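Local atomic coordinates of xylosidase (Xanthomonas axonopodis pv. citri, PDB entry 6XN2), a protein that probably cleaves the beta-1,4 linkages between xylose units in xylan-derived oligosaccharides, as a glycoside hydrolase of family 43. Residues A[342-345]-A[349-352]; A[122-127]-A[150-155]; A[187-192]-A[205-210]. One frame throughout, in Å; residues are numbered along the deposited sequence.

The three contacts lie at the outside of one family 43 domain, each with its centre 18 or 19 Å from the centre of the chain. They follow one another in sequence: contact 2 closes before contact 3 opens, and contact 3 before contact 1. None touches another. Contacts 2 and 3 sit on opposite sides of the chain's centre, 33 Å apart between their own centres. Contact 1 is 30 Å from each, centre to centre. Only contact 3 comes near the sugar site, with the side chain of Trp189 about 7 Å from bound beta-D-xylopyranose. All three contacts use water to join their two segments.

Contact 1: A[342-345]-A[349-352]; sequences LAHA and TIAT
The imidazole of His344 meets Ile350 obliquely. His344 CD2 is 3.6 Å from Ile350 CG1, and His344 NE2 is 3.7 Å from Ile350 CD1. The two side chains run alongside each other and point the same way. Other rings surround the imidazole: it stacks on His264 and meets Trp318 and Tyr269 edge-to-face. Its NE2 is hydrogen-bonded to NE2 of His262, so the ring nitrogen has a partner. This bond, with the surrounding rings, would restrict the rotation of the imidazole.

Ile350 serves two neighbours with its two branches. Its chi1 of -56° sets CG1 anti to the carbonyl carbon, beside His344, and turns CG2 to Leu342. Ile350 CG2 lies 3.8 Å from Leu342 CG, and the two side chains cross at about a right angle. Leu342 continues this apolar patch onto Trp318 and Leu320 of strand 317-324.

The backbones join directly at one point. Ala345 N gives a nearly straight hydrogen bond of 2.8 Å to Thr349 O, with 171° at the hydrogen. The same oxygen receives a CA-H...O contact from His344 CA at 3.4 Å. Further along, water takes over. One water donates to Ala343 O at 2.6 Å and accepts from Ala351 N at 2.7 Å. A second links Ala343 N with Ala351 O. The two waters thus bridge peptide groups that the chains hold too far apart to bond.

The arrangement is that of a tight loop that doubles back after strand 336-342. It has a direct bond near its turn, bridging water where the chains diverge, and an apolar inner side. It lies at the periphery of the five-bladed beta-propeller characteristic of family 43.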
loop_
_atom_site.group_PDB
_atom_site.type_symbol
_atom_site.label_atom_id
_atom_site.label_comp_id
_atom_site.label_asym_id
_atom_site.label_seq_id
_atom_site.Cartn_x
_atom_site.Cartn_y
_atom_site.Cartn_z
ATOM N N LEU A 342 -4.782 -8.747 13.557
ATOM C CA LEU A 342 -5.428 -9.467 12.501
ATOM C C LEU A 342 -5.283 -10.946 12.693
ATOM O O LEU A 342 -4.283 -11.421 13.125
ATOM C CB LEU A 342 -4.857 -9.060 11.150
ATOM C CG LEU A 342 -5.262 -9.742 9.863
ATOM C CD1 LEU A 342 -5.159 -8.813 8.711
ATOM C CD2 LEU A 342 -4.398 -10.936 9.598
ATOM N N ALA A 343 -6.333 -11.657 12.349
ATOM C CA ALA A 343 -6.377 -13.071 12.489
ATOM C C ALA A 343 -6.702 -13.880 11.267
ATOM O O ALA A 343 -7.644 -13.588 10.586
ATOM C CB ALA A 343 -7.416 -13.398 13.525
ATOM N N HIS A 344 -5.947 -14.935 11.050
ATOM C CA HIS A 344 -6.241 -15.869 10.003
ATOM C C HIS A 344 -6.958 -16.982 10.690
ATOM O O HIS A 344 -6.531 -17.449 11.709
ATOM C CB HIS A 344 -4.993 -16.476 9.415
ATOM C CG HIS A 344 -4.158 -15.521 8.658
ATOM N ND1 HIS A 344 -3.169 -14.779 9.245
ATOM C CD2 HIS A 344 -4.174 -15.169 7.363
ATOM C CE1 HIS A 344 -2.592 -14.034 8.336
ATOM N NE2 HIS A 344 -3.197 -14.241 7.192
ATOM N N ALA A 345 -8.026 -17.458 10.106
ATOM C CA ALA A 345 -8.726 -18.550 10.700
ATOM C C ALA A 345 -8.114 -19.857 10.245
ATOM O O ALA A 345 -7.297 -19.888 9.375
ATOM C CB ALA A 345 -10.173 -18.505 10.321
ATOM N N THR A 349 -8.928 -18.094 5.892
ATOM C CA THR A 349 -9.640 -16.848 5.702
ATOM C C THR A 349 -9.323 -15.788 6.742
ATOM O O THR A 349 -8.872 -16.082 7.795
ATOM C CB THR A 349 -11.159 -17.054 5.648
ATOM O OG1 THR A 349 -11.641 -17.539 6.894
ATOM C CG2 THR A 349 -11.484 -17.992 4.604
ATOM N N ILE A 350 -9.599 -14.541 6.417
ATOM C CA ILE A 350 -9.336 -13.444 7.315
ATOM C C ILE A 350 -10.600 -12.682 7.586
ATOM O O ILE A 350 -11.209 -12.184 6.701
ATOM C CB ILE A 350 -8.297 -12.483 6.758
ATOM C CG1 ILE A 350 -7.022 -13.211 6.418
ATOM C CG2 ILE A 350 -7.984 -11.421 7.762
ATOM C CD1 ILE A 350 -5.991 -12.364 5.753
ATOM N N ALA A 351 -10.959 -12.590 8.842
ATOM C CA ALA A 351 -12.158 -11.918 9.247
ATOM C C ALA A 351 -12.121 -10.433 9.034
ATOM O O ALA A 351 -11.129 -9.813 9.198
ATOM C CB ALA A 351 -12.423 -12.230 10.699
ATOM N N THR A 352 -13.246 -9.870 8.674
ATOM C CA THR A 352 -13.320 -8.471 8.451
ATOM C C THR A 352 -13.027 -7.659 9.701
ATOM O O THR A 352 -13.511 -7.930 10.759
ATOM C CB THR A 352 -14.695 -8.072 7.903
ATOM O OG1 THR A 352 -15.002 -8.863 6.778
ATOM C CG2 THR A 352 -14.722 -6.699 7.487
HETATM O O HOH W 1 -8.997 -10.940 11.115
HETATM O O HOH W 2 -10.077 -14.481 10.618
#

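Contact 2: A[122-127]-A[150-155]; sequences AAQRNG and DRPEGP
This is a light, water-bridged contact between Gln124 and Gly127 on one segment and Pro152 and Asp150 on the other. It joins the end of strand 121-125 and the turn after it to the loop that follows strand 142-149. Both belong to a four-stranded antiparallel sheet, a blade of the family 43 beta-propeller. Segment 122-127 ends strand 121-125 and turns into strand 128-136. Segment 150-155 links strand 142-149 to strand 157-158.

The one direct side-chain touch is the amide of Gln124 against the ring of Pro152. Gln124 NE2 is 3.8 Å from Pro152 CD and about as near to CB and CG. The amide comes nitrogen first, with NE2 over the face of the proline ring. NE2 is hydrogen-bonded to Thr129 OG1 and, weakly, to Asp57 OD2. Pro152 also packs on Tyr61, while its carbonyl oxygen is bound by Tyr63 OH.

Pro152 belongs to a type I turn from Arg151 to Gly154. Gly154 N closes it with a bond of 2.9 Å to Arg151 O.

At the solvent side, two waters bridge Gly127 O to Asp150. One reaches Asp150 O. The other lies 2.6 Å from Asp150 OD1, the oxygen that also pairs with Lys128 NZ.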
loop_
_atom_site.group_PDB
_atom_site.type_symbol
_atom_site.label_atom_id
_atom_site.label_comp_id
_atom_site.label_asym_id
_atom_site.label_seq_id
_atom_site.Cartn_x
_atom_site.Cartn_y
_atom_site.Cartn_z
ATOM N N ALA A 122 9.342 -0.671 1.650
ATOM C CA ALA A 122 10.756 -0.917 1.857
ATOM C C ALA A 122 11.075 -2.393 1.724
ATOM O O ALA A 122 10.188 -3.242 1.827
ATOM C CB ALA A 122 11.189 -0.396 3.219
ATOM N N ALA A 123 12.349 -2.680 1.478
ATOM C CA ALA A 123 12.849 -4.043 1.409
ATOM C C ALA A 123 14.296 -4.081 1.872
ATOM O O ALA A 123 14.984 -3.058 1.871
ATOM C CB ALA A 123 12.731 -4.595 -0.011
ATOM N N GLN A 124 14.757 -5.262 2.270
ATOM C CA GLN A 124 16.155 -5.437 2.635
ATOM C C GLN A 124 16.786 -6.577 1.855
ATOM O O GLN A 124 16.145 -7.591 1.573
ATOM C CB GLN A 124 16.303 -5.694 4.135
ATOM C CG GLN A 124 15.960 -4.501 5.018
ATOM C CD GLN A 124 16.432 -4.685 6.446
ATOM O OE1 GLN A 124 16.345 -5.779 7.005
ATOM N NE2 GLN A 124 16.947 -3.618 7.042
ATOM N N ARG A 125 18.056 -6.398 1.550
ATOM C CA ARG A 125 18.875 -7.376 0.892
ATOM C C ARG A 125 20.314 -6.944 1.001
ATOM O O ARG A 125 20.610 -5.808 0.939
ATOM C CB ARG A 125 18.524 -7.607 -0.567
ATOM C CG ARG A 125 18.820 -9.009 -1.060
ATOM C CD ARG A 125 18.621 -9.125 -2.545
ATOM N NE ARG A 125 18.598 -10.481 -3.030
ATOM C CZ ARG A 125 19.673 -11.165 -3.396
ATOM N NH1 ARG A 125 19.547 -12.389 -3.845
ATOM N NH2 ARG A 125 20.874 -10.632 -3.317
ATOM N N ASN A 126 21.178 -7.909 1.206
ATOM C CA ASN A 126 22.609 -7.704 1.295
ATOM C C ASN A 126 23.021 -6.639 2.276
ATOM O O ASN A 126 23.939 -5.946 2.040
ATOM C CB ASN A 126 23.182 -7.410 -0.086
ATOM C CG ASN A 126 22.811 -8.443 -1.111
ATOM O OD1 ASN A 126 22.018 -8.208 -1.988
ATOM N ND2 ASN A 126 23.417 -9.584 -1.007
ATOM N N GLY A 127 22.322 -6.528 3.390
ATOM C CA GLY A 127 22.639 -5.536 4.407
ATOM C C GLY A 127 22.171 -4.130 4.077
ATOM O O GLY A 127 22.348 -3.203 4.869
ATOM N N ASP A 150 21.942 2.125 4.327
ATOM C CA ASP A 150 22.655 1.079 5.004
ATOM C C ASP A 150 21.984 0.656 6.300
ATOM O O ASP A 150 22.443 -0.218 6.974
ATOM C CB ASP A 150 24.091 1.500 5.255
ATOM C CG ASP A 150 24.914 1.470 4.020
ATOM O OD1 ASP A 150 24.939 0.465 3.357
ATOM O OD2 ASP A 150 25.532 2.456 3.733
ATOM N N ARG A 151 20.892 1.322 6.621
ATOM C CA ARG A 151 20.107 1.061 7.790
ATOM C C ARG A 151 18.660 1.253 7.416
ATOM O O ARG A 151 18.354 2.033 6.583
ATOM C CB ARG A 151 20.438 2.055 8.907
ATOM C CG ARG A 151 21.810 1.924 9.502
ATOM C CD ARG A 151 22.051 2.927 10.617
ATOM N NE ARG A 151 22.164 4.310 10.150
ATOM C CZ ARG A 151 21.697 5.377 10.795
ATOM N NH1 ARG A 151 21.095 5.241 11.957
ATOM N NH2 ARG A 151 21.841 6.585 10.278
ATOM N N PRO A 152 17.763 0.568 8.115
ATOM C CA PRO A 152 16.308 0.662 7.934
ATOM C C PRO A 152 15.739 2.047 8.198
ATOM O O PRO A 152 14.775 2.402 7.605
ATOM C CB PRO A 152 15.758 -0.340 8.909
ATOM C CG PRO A 152 16.870 -0.716 9.775
ATOM C CD PRO A 152 18.112 -0.526 9.006
ATOM N N GLU A 153 16.376 2.841 9.037
ATOM C CA GLU A 153 15.949 4.194 9.283
ATOM C C GLU A 153 16.621 5.162 8.348
ATOM O O GLU A 153 16.436 6.326 8.433
ATOM C CB GLU A 153 16.246 4.602 10.708
ATOM C CG GLU A 153 17.696 4.578 11.043
ATOM C CD GLU A 153 18.103 3.333 11.762
ATOM O OE1 GLU A 153 17.823 2.223 11.326
ATOM O OE2 GLU A 153 18.748 3.473 12.776
ATOM N N GLY A 154 17.445 4.665 7.469
ATOM C CA GLY A 154 18.092 5.496 6.548
ATOM C C GLY A 154 19.257 6.275 7.075
ATOM O O GLY A 154 19.886 5.874 8.011
ATOM N N PRO A 155 19.570 7.384 6.432
ATOM C CA PRO A 155 18.930 8.085 5.322
ATOM C C PRO A 155 19.147 7.381 3.990
ATOM O O PRO A 155 20.023 6.594 3.885
ATOM C CB PRO A 155 19.647 9.394 5.326
ATOM C CG PRO A 155 21.013 9.010 5.713
ATOM C CD PRO A 155 20.845 8.004 6.777
HETATM O O HOH W 3 23.880 -2.308 6.875
HETATM O O HOH W 4 25.211 -1.794 4.626
#

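Contact 3: A[187-192]-A[205-210]; sequences GIWGGQ and HQEPVG
Glu207 reaches across to Ile188 and Trp189 with its side chain stretched out. From CB, which is directed at the other segment, CG leaves anti to the backbone N (chi1 -171°) and the chain stays extended to the carboxylate. There OE1 lies 3.8 Å from Ile188 CD1 and CD 3.9 Å from it; the two side chains cross at about a right angle. OE1 comes to the edge of the Trp189 indole, near its plane, 3.4 Å from NE1. Ring and carboxylate are nearly coplanar, 25° apart.

Each oxygen also receives a water. One water donates to Glu207 OE1 at 2.8 Å and accepts from Trp189 N at 2.9 Å. The other donates to Glu207 OE2 at 2.8 Å and accepts from Trp189 NE1 at 3.0 Å. Both N-H groups of Trp189 are therefore tied to the acid through solvent.

The indole also meets Phe256 edge-to-face and contacts Trp305, and its side chain is about 7 Å from the bound xylose. The chemistry is that of a hydrated carboxylate. It accepts from water at both oxygens, consistent with a negative charge, and it links two loops near the sugar pocket mainly through solvent.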
loop_
_atom_site.group_PDB
_atom_site.type_symbol
_atom_site.label_atom_id
_atom_site.label_comp_id
_atom_site.label_asym_id
_atom_site.label_seq_id
_atom_site.Cartn_x
_atom_site.Cartn_y
_atom_site.Cartn_z
ATOM N N GLY A 187 -2.383 1.738 -9.455
ATOM C CA GLY A 187 -3.529 2.423 -8.894
ATOM C C GLY A 187 -4.245 3.071 -10.054
ATOM O O GLY A 187 -3.598 3.695 -10.892
ATOM N N ILE A 188 -5.554 2.927 -10.117
ATOM C CA ILE A 188 -6.320 3.550 -11.163
ATOM C C ILE A 188 -6.708 4.983 -10.810
ATOM O O ILE A 188 -6.203 5.512 -9.850
ATOM C CB ILE A 188 -7.519 2.710 -11.630
ATOM C CG1 ILE A 188 -8.510 2.497 -10.505
ATOM C CG2 ILE A 188 -7.045 1.396 -12.219
ATOM C CD1 ILE A 188 -9.763 1.823 -10.948
ATOM N N TRP A 189 -7.607 5.574 -11.600
ATOM C CA TRP A 189 -7.965 6.990 -11.430
ATOM C C TRP A 189 -6.699 7.837 -11.397
ATOM O O TRP A 189 -5.904 7.800 -12.338
ATOM C CB TRP A 189 -8.799 7.223 -10.164
ATOM C CG TRP A 189 -10.191 6.644 -10.231
ATOM C CD1 TRP A 189 -10.629 5.642 -11.052
ATOM C CD2 TRP A 189 -11.324 7.040 -9.445
ATOM N NE1 TRP A 189 -11.964 5.387 -10.819
ATOM C CE2 TRP A 189 -12.410 6.229 -9.834
ATOM C CE3 TRP A 189 -11.524 8.003 -8.448
ATOM C CZ2 TRP A 189 -13.678 6.361 -9.268
ATOM C CZ3 TRP A 189 -12.777 8.123 -7.881
ATOM C CH2 TRP A 189 -13.838 7.308 -8.293
ATOM N N GLY A 190 -6.480 8.580 -10.331
ATOM C CA GLY A 190 -5.314 9.415 -10.199
ATOM C C GLY A 190 -3.974 8.722 -10.253
ATOM O O GLY A 190 -2.974 9.305 -10.490
ATOM N N GLY A 191 -3.997 7.439 -10.061
ATOM C CA GLY A 191 -2.785 6.685 -10.083
ATOM C C GLY A 191 -2.256 6.387 -11.449
ATOM O O GLY A 191 -1.227 5.746 -11.435
ATOM N N GLN A 192 -3.146 6.455 -12.490
ATOM C CA GLN A 192 -2.793 6.381 -13.917
ATOM C C GLN A 192 -2.612 4.988 -14.526
ATOM O O GLN A 192 -2.304 4.881 -15.715
ATOM C CB GLN A 192 -1.511 7.191 -14.196
ATOM C CG GLN A 192 -1.596 8.661 -13.781
ATOM C CD GLN A 192 -0.301 9.436 -14.009
ATOM O OE1 GLN A 192 0.766 8.858 -14.204
ATOM N NE2 GLN A 192 -0.397 10.757 -13.981
ATOM N N HIS A 205 -5.560 5.109 -23.839
ATOM C CA HIS A 205 -5.830 3.999 -22.928
ATOM C C HIS A 205 -6.709 4.488 -21.777
ATOM O O HIS A 205 -6.310 5.366 -21.019
ATOM C CB HIS A 205 -4.534 3.411 -22.363
ATOM C CG HIS A 205 -3.858 2.412 -23.255
ATOM N ND1 HIS A 205 -4.462 1.863 -24.363
ATOM C CD2 HIS A 205 -2.622 1.861 -23.186
ATOM C CE1 HIS A 205 -3.625 1.019 -24.947
ATOM N NE2 HIS A 205 -2.503 0.999 -24.252
ATOM N N GLN A 206 -7.881 3.941 -21.616
ATOM C CA GLN A 206 -8.720 4.328 -20.500
ATOM C C GLN A 206 -9.095 3.135 -19.675
ATOM O O GLN A 206 -8.821 2.045 -20.045
ATOM C CB GLN A 206 -9.957 5.067 -20.957
ATOM C CG GLN A 206 -9.663 6.270 -21.801
ATOM C CD GLN A 206 -8.985 7.404 -21.073
ATOM O OE1 GLN A 206 -8.912 7.433 -19.869
ATOM N NE2 GLN A 206 -8.469 8.342 -21.828
ATOM N N GLU A 207 -9.713 3.375 -18.533
ATOM C CA GLU A 207 -10.150 2.332 -17.643
ATOM C C GLU A 207 -11.202 1.533 -18.339
ATOM O O GLU A 207 -12.048 2.075 -18.949
ATOM C CB GLU A 207 -10.771 2.952 -16.404
ATOM C CG GLU A 207 -11.075 2.001 -15.298
ATOM C CD GLU A 207 -11.808 2.631 -14.140
ATOM O OE1 GLU A 207 -11.457 3.707 -13.715
ATOM O OE2 GLU A 207 -12.736 2.015 -13.664
ATOM N N PRO A 208 -11.164 0.222 -18.204
ATOM C CA PRO A 208 -12.164 -0.612 -18.839
ATOM C C PRO A 208 -13.537 -0.479 -18.185
ATOM O O PRO A 208 -13.621 -0.123 -17.050
ATOM C CB PRO A 208 -11.619 -2.008 -18.644
ATOM C CG PRO A 208 -10.655 -1.902 -17.555
ATOM C CD PRO A 208 -10.094 -0.561 -17.596
ATOM N N VAL A 209 -14.587 -0.794 -18.915
ATOM C CA VAL A 209 -15.935 -0.690 -18.395
ATOM C C VAL A 209 -16.771 -1.909 -18.641
ATOM O O VAL A 209 -16.435 -2.727 -19.439
ATOM C CB VAL A 209 -16.700 0.493 -19.030
ATOM C CG1 VAL A 209 -16.051 1.802 -18.683
ATOM C CG2 VAL A 209 -16.784 0.343 -20.522
ATOM N N GLY A 210 -17.852 -2.021 -17.886
ATOM C CA GLY A 210 -18.814 -3.085 -18.098
ATOM C C GLY A 210 -18.245 -4.469 -17.890
ATOM O O GLY A 210 -17.653 -4.741 -16.845
HETATM O O HOH W 5 -13.726 3.024 -11.214
HETATM O O HOH W 6 -9.042 5.014 -14.016
#